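Local coordinates for protein D-ribitol-5-phosphate phosphatase (Bacteroides thetaiotaomicron, PDB 4JB3) that removes the phosphate from ribitol 5-phosphate and ribitol 1-phosphate, and also from the riboflavin precursor 5-amino-6-(5-phospho-D-ribitylamino)uracil, at residues E80-L85 against E96-A101; D176-I179 against H183-P186. All blocks are in the same frame, centred on the assembly; numbering follows the deposited sequence. Where two conformers were deposited one is given.

Overall arrangement
The two contacts lie in different parts of a HAD-family phosphatase, on opposite sides of the chain's centre. Interaction 1 packs two helices of the helical cap. Interaction 2 packs the end of helix 172-182 against the loop that leads into strand 189-192 of the parallel core sheet. Their centres are 33 Å apart, and their nearest atoms are about 20 Å apart, so they do not touch. Neither forms the metal site, where Asp30, Gly32 and Asp194 hold a sodium ion. In interaction 1 the side chain of Phe81 is about 10 Å from a bound glycerol. In interaction 2 the side chain of Met178 is about 11 Å from that of Asp30, the probable nucleophile.

Interaction 1 of 2, residues E80-L85 against E96-A101; sequences EFRKQL and EETKQA
Thr98 meets Phe81, Arg82 and Leu85 where helices 78-89 and 95-103 pack in the helical cap of the HAD fold. The segment axes pass 10.6 Å apart, nearly at right angles (88°), and Thr98 alone of 96-101 comes within 4.5 Å of the other segment. Before it, Glu97 turns aside: OE1 accepts a hydrogen bond from Thr94 N, just before the helix, and OE2 forms a salt bridge with Arg91. The two branches of Thr98 go different ways. The methyl CG2 lies anti to the backbone N and reaches the other helix. It meets the rim of the Phe81 ring close to the ring plane, with CG2 of Thr98 3.8 Å from CE2 of Phe81. Leu85 slides past in the opposite direction, its CD2 4.1 Å from the same Thr98 methyl. Leu85 CB also rests over one face of the Phe81 ring, toward the rim. The hydroxyl of Thr98 bonds back to Thr94 O. No hydrogen bond joins the two segments. Arg82 bends at chi3 (59°), which takes its charged end away. There NE forms a salt bridge with Asp79, and NH1 a hydrogen bond with Leu93 O. What remains at the contact is its aliphatic stem: CG of Arg82 lies 3.7 Å from OG1 of Thr98.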
loop_
_atom_site.group_PDB
_atom_site.type_symbol
_atom_site.label_atom_id
_atom_site.label_comp_id
_atom_site.label_asym_id
_atom_site.label_seq_id
_atom_site.Cartn_x
_atom_site.Cartn_y
_atom_site.Cartn_z
ATOM N N GLU A 80 8.426 19.912 2.350
ATOM C CA GLU A 80 7.689 20.603 3.407
ATOM C C GLU A 80 7.519 19.715 4.634
ATOM O O GLU A 80 7.648 20.162 5.779
ATOM C CB GLU A 80 6.324 21.072 2.889
ATOM C CG GLU A 80 6.406 22.238 1.914
ATOM C CD GLU A 80 5.058 22.609 1.330
ATOM O OE1 GLU A 80 4.306 21.695 0.924
ATOM O OE2 GLU A 80 4.749 23.820 1.273
ATOM N N PHE A 81 7.232 18.441 4.398
ATOM C CA PHE A 81 7.125 17.491 5.494
ATOM C C PHE A 81 8.462 17.359 6.224
ATOM O O PHE A 81 8.518 17.352 7.457
ATOM C CB PHE A 81 6.666 16.129 4.967
ATOM C CG PHE A 81 6.748 15.030 5.990
ATOM C CD1 PHE A 81 5.694 14.789 6.867
ATOM C CD2 PHE A 81 7.885 14.233 6.076
ATOM C CE1 PHE A 81 5.786 13.784 7.824
ATOM C CE2 PHE A 81 7.976 13.228 7.019
ATOM C CZ PHE A 81 6.929 13.000 7.896
ATOM N N ARG A 82 9.539 17.233 5.453
ATOM C CA ARG A 82 10.886 17.153 6.012
ATOM C C ARG A 82 11.170 18.337 6.936
ATOM O O ARG A 82 11.678 18.173 8.050
ATOM C CB ARG A 82 11.911 17.144 4.876
ATOM C CG ARG A 82 13.356 17.111 5.344
ATOM C CD ARG A 82 14.271 17.671 4.269
ATOM N NE ARG A 82 13.924 19.043 3.910
ATOM C CZ ARG A 82 14.282 20.115 4.617
ATOM N NH1 ARG A 82 15.004 19.978 5.724
ATOM N NH2 ARG A 82 13.919 21.327 4.221
ATOM N N LYS A 83 10.829 19.533 6.468
ATOM C CA LYS A 83 11.007 20.744 7.255
ATOM C C LYS A 83 10.187 20.694 8.551
ATOM O O LYS A 83 10.709 20.950 9.640
ATOM C CB LYS A 83 10.621 21.964 6.403
ATOM C CG LYS A 83 11.039 23.301 6.978
ATOM C CD LYS A 83 9.994 23.872 7.907
ATOM C CE LYS A 83 10.440 25.224 8.428
ATOM N NZ LYS A 83 9.616 25.675 9.579
ATOM N N GLN A 84 8.901 20.385 8.441
ATOM C CA GLN A 84 8.052 20.388 9.631
ATOM C C GLN A 84 8.373 19.257 10.611
ATOM O O GLN A 84 8.278 19.453 11.825
ATOM C CB GLN A 84 6.567 20.426 9.249
ATOM C CG GLN A 84 6.192 21.747 8.575
ATOM C CD GLN A 84 4.711 21.892 8.290
ATOM O OE1 GLN A 84 3.870 21.387 9.029
ATOM N NE2 GLN A 84 4.386 22.597 7.216
ATOM N N LEU A 85 8.765 18.092 10.091
ATOM C CA LEU A 85 9.231 17.003 10.947
ATOM C C LEU A 85 10.496 17.427 11.689
ATOM O O LEU A 85 10.629 17.198 12.891
ATOM C CB LEU A 85 9.481 15.741 10.124
ATOM C CG LEU A 85 10.026 14.532 10.884
ATOM C CD1 LEU A 85 9.021 14.074 11.916
ATOM C CD2 LEU A 85 10.349 13.399 9.904
ATOM N N GLU A 96 17.395 12.200 2.778
ATOM C CA GLU A 96 17.750 10.787 2.848
ATOM C C GLU A 96 17.452 10.185 4.217
ATOM O O GLU A 96 16.986 9.056 4.305
ATOM C CB GLU A 96 19.205 10.550 2.455
ATOM C CG GLU A 96 19.579 9.070 2.368
ATOM C CD GLU A 96 18.804 8.311 1.297
ATOM O OE1 GLU A 96 18.340 8.934 0.316
ATOM O OE2 GLU A 96 18.670 7.077 1.435
ATOM N N GLU A 97 17.699 10.923 5.290
ATOM C CA GLU A 97 17.403 10.320 6.583
ATOM C C GLU A 97 15.903 10.280 6.834
ATOM O O GLU A 97 15.419 9.393 7.541
ATOM C CB GLU A 97 18.156 11.002 7.708
ATOM C CG GLU A 97 17.707 12.389 7.986
ATOM C CD GLU A 97 18.611 13.054 8.998
ATOM O OE1 GLU A 97 18.983 14.225 8.785
ATOM O OE2 GLU A 97 18.953 12.400 10.012
ATOM N N THR A 98 15.167 11.204 6.220
ATOM C CA THR A 98 13.714 11.198 6.336
ATOM C C THR A 98 13.152 10.001 5.569
ATOM O O THR A 98 12.261 9.295 6.063
ATOM C CB THR A 98 13.115 12.524 5.845
ATOM O OG1 THR A 98 13.695 13.600 6.604
ATOM C CG2 THR A 98 11.600 12.530 6.048
ATOM N N LYS A 99 13.690 9.761 4.376
ATOM C CA LYS A 99 13.315 8.588 3.588
ATOM C C LYS A 99 13.612 7.310 4.361
ATOM O O LYS A 99 12.766 6.411 4.422
ATOM C CB LYS A 99 14.052 8.566 2.252
ATOM C CG LYS A 99 13.733 7.332 1.396
ATOM C CD LYS A 99 14.438 7.412 0.055
ATOM C CE LYS A 99 14.265 6.125 -0.729
ATOM N NZ LYS A 99 14.854 6.251 -2.090
ATOM N N GLN A 100 14.800 7.223 4.959
ATOM C CA GLN A 100 15.164 6.007 5.680
ATOM C C GLN A 100 14.231 5.744 6.858
ATOM O O GLN A 100 13.912 4.583 7.151
ATOM C CB GLN A 100 16.632 6.025 6.104
ATOM C CG GLN A 100 17.596 5.906 4.927
ATOM C CD GLN A 100 17.283 4.724 4.018
ATOM O OE1 GLN A 100 17.060 3.607 4.485
ATOM N NE2 GLN A 100 17.260 4.970 2.713
ATOM N N ALA A 101 13.754 6.807 7.506
ATOM C CA ALA A 101 12.788 6.631 8.587
ATOM C C ALA A 101 11.483 6.046 8.058
ATOM O O ALA A 101 10.950 5.093 8.626
ATOM C CB ALA A 101 12.547 7.941 9.332
#

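Interaction 2 of 2, residues D176-I179 against H183-P186; sequences DFMI and HVIP
The C-terminal end of helix 172-182, where the chain leaves the helix, brings Ile179 and His183 together. His183 is the first residue to depart from helical geometry, and its positive phi (65°) turns the backbone away. Its amide still reaches back one helical turn. His183 N lies 3.0 Å from Ile179 O, but the bond is bent, at 129°, and weak. The next amide, Val184 N, is 3.8 Å from Ile179 O and instead bonds to the hydroxyl of Ser182. That hydroxyl also bonds to Met178 O, so Ser182 links the last turn of the helix to the departing chain. The CB of His183 points away from the helix, and the bond across comes from its backbone.

This turn belongs to the Rossmann-like core of the HAD fold. Helix 172-182 is part of the crossover from strand 158-161 to strand 189-192, both in the parallel sheet. Beyond the turn, the loop runs back beside the helix, and two apolar pairs hold it there. With chi2 near 180° (168°), CD1 of Ile179 extends to the Pro186 ring. The two side chains cross at about a right angle, with CD1 of Ile179 3.9 Å from CG of Pro186. The other branch of Ile179, CG2, lies 3.8 Å from the carbonyl oxygen of Val184. The second pair faces the sheet. Met178 bends at chi2 (-89°), bringing its end toward the loop. CE of Met178 lies 4.1 Å from CG2 of Val184. Met178 was deposited in two conformers, so this contact is described for one of them and is less certain. Both side chains also touch Tyr127 of strand 125-130, and Val184 packs on Asn26 of strand 26-29.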
loop_
_atom_site.group_PDB
_atom_site.type_symbol
_atom_site.label_atom_id
_atom_site.label_comp_id
_atom_site.label_asym_id
_atom_site.label_seq_id
_atom_site.Cartn_x
_atom_site.Cartn_y
_atom_site.Cartn_z
ATOM N N ASP A 176 -13.727 6.570 -5.001
ATOM C CA ASP A 176 -14.505 7.141 -6.094
ATOM C C ASP A 176 -13.629 7.554 -7.281
ATOM O O ASP A 176 -13.985 7.297 -8.438
ATOM C CB ASP A 176 -15.329 8.330 -5.597
ATOM C CG ASP A 176 -16.233 8.895 -6.664
ATOM O OD1 ASP A 176 -17.220 8.215 -7.022
ATOM O OD2 ASP A 176 -15.962 10.021 -7.137
ATOM N N PHE A 177 -12.493 8.186 -7.008
ATOM C CA PHE A 177 -11.598 8.566 -8.090
ATOM C C PHE A 177 -11.156 7.334 -8.845
ATOM O O PHE A 177 -11.177 7.308 -10.077
ATOM C CB PHE A 177 -10.353 9.291 -7.586
ATOM C CG PHE A 177 -9.403 9.675 -8.695
ATOM C CD1 PHE A 177 -8.406 8.803 -9.118
ATOM C CD2 PHE A 177 -9.526 10.900 -9.327
ATOM C CE1 PHE A 177 -7.549 9.148 -10.148
ATOM C CE2 PHE A 177 -8.672 11.253 -10.358
ATOM C CZ PHE A 177 -7.680 10.375 -10.765
ATOM N N MET A 178 -10.748 6.313 -8.103
ATOM C CA MET A 178 -10.234 5.093 -8.705
ATOM C C MET A 178 -11.297 4.418 -9.569
ATOM O O MET A 178 -11.017 3.974 -10.685
ATOM C CB MET A 178 -9.715 4.155 -7.614
ATOM C CG MET A 178 -9.140 2.869 -8.140
ATOM S SD MET A 178 -10.382 1.593 -8.295
ATOM C CE MET A 178 -9.471 0.423 -9.294
ATOM N N ILE A 179 -12.521 4.356 -9.058
ATOM C CA ILE A 179 -13.610 3.723 -9.791
ATOM C C ILE A 179 -13.897 4.475 -11.083
ATOM O O ILE A 179 -14.072 3.875 -12.146
ATOM C CB ILE A 179 -14.891 3.659 -8.939
ATOM C CG1 ILE A 179 -14.711 2.672 -7.787
ATOM C CG2 ILE A 179 -16.083 3.260 -9.797
ATOM C CD1 ILE A 179 -15.802 2.754 -6.744
ATOM N N HIS A 183 -12.772 2.709 -14.557
ATOM C CA HIS A 183 -14.023 2.136 -15.074
ATOM C C HIS A 183 -14.340 0.735 -14.547
ATOM O O HIS A 183 -15.123 0.019 -15.163
ATOM C CB HIS A 183 -14.048 2.109 -16.607
ATOM C CG HIS A 183 -13.637 3.396 -17.253
ATOM N ND1 HIS A 183 -14.193 4.612 -16.917
ATOM C CD2 HIS A 183 -12.745 3.648 -18.238
ATOM C CE1 HIS A 183 -13.648 5.561 -17.660
ATOM N NE2 HIS A 183 -12.765 5.003 -18.467
ATOM N N VAL A 184 -13.743 0.318 -13.436
ATOM C CA VAL A 184 -14.116 -0.989 -12.898
ATOM C C VAL A 184 -15.552 -0.981 -12.383
ATOM O O VAL A 184 -16.071 0.058 -11.933
ATOM C CB VAL A 184 -13.168 -1.493 -11.776
ATOM C CG1 VAL A 184 -11.727 -1.579 -12.277
ATOM C CG2 VAL A 184 -13.256 -0.607 -10.529
ATOM N N ILE A 185 -16.200 -2.139 -12.468
ATOM C CA ILE A 185 -17.468 -2.343 -11.790
ATOM C C ILE A 185 -17.112 -2.906 -10.428
ATOM O O ILE A 185 -16.477 -3.957 -10.348
ATOM C CB ILE A 185 -18.326 -3.356 -12.541
ATOM C CG1 ILE A 185 -18.559 -2.884 -13.976
ATOM C CG2 ILE A 185 -19.636 -3.617 -11.781
ATOM C CD1 ILE A 185 -19.320 -1.581 -14.085
ATOM N N PRO A 186 -17.484 -2.203 -9.347
ATOM C CA PRO A 186 -17.078 -2.683 -8.021
ATOM C C PRO A 186 -17.449 -4.139 -7.722
ATOM O O PRO A 186 -16.615 -4.837 -7.146
ATOM C CB PRO A 186 -17.776 -1.704 -7.072
ATOM C CG PRO A 186 -17.809 -0.423 -7.862
ATOM C CD PRO A 186 -18.108 -0.868 -9.282
#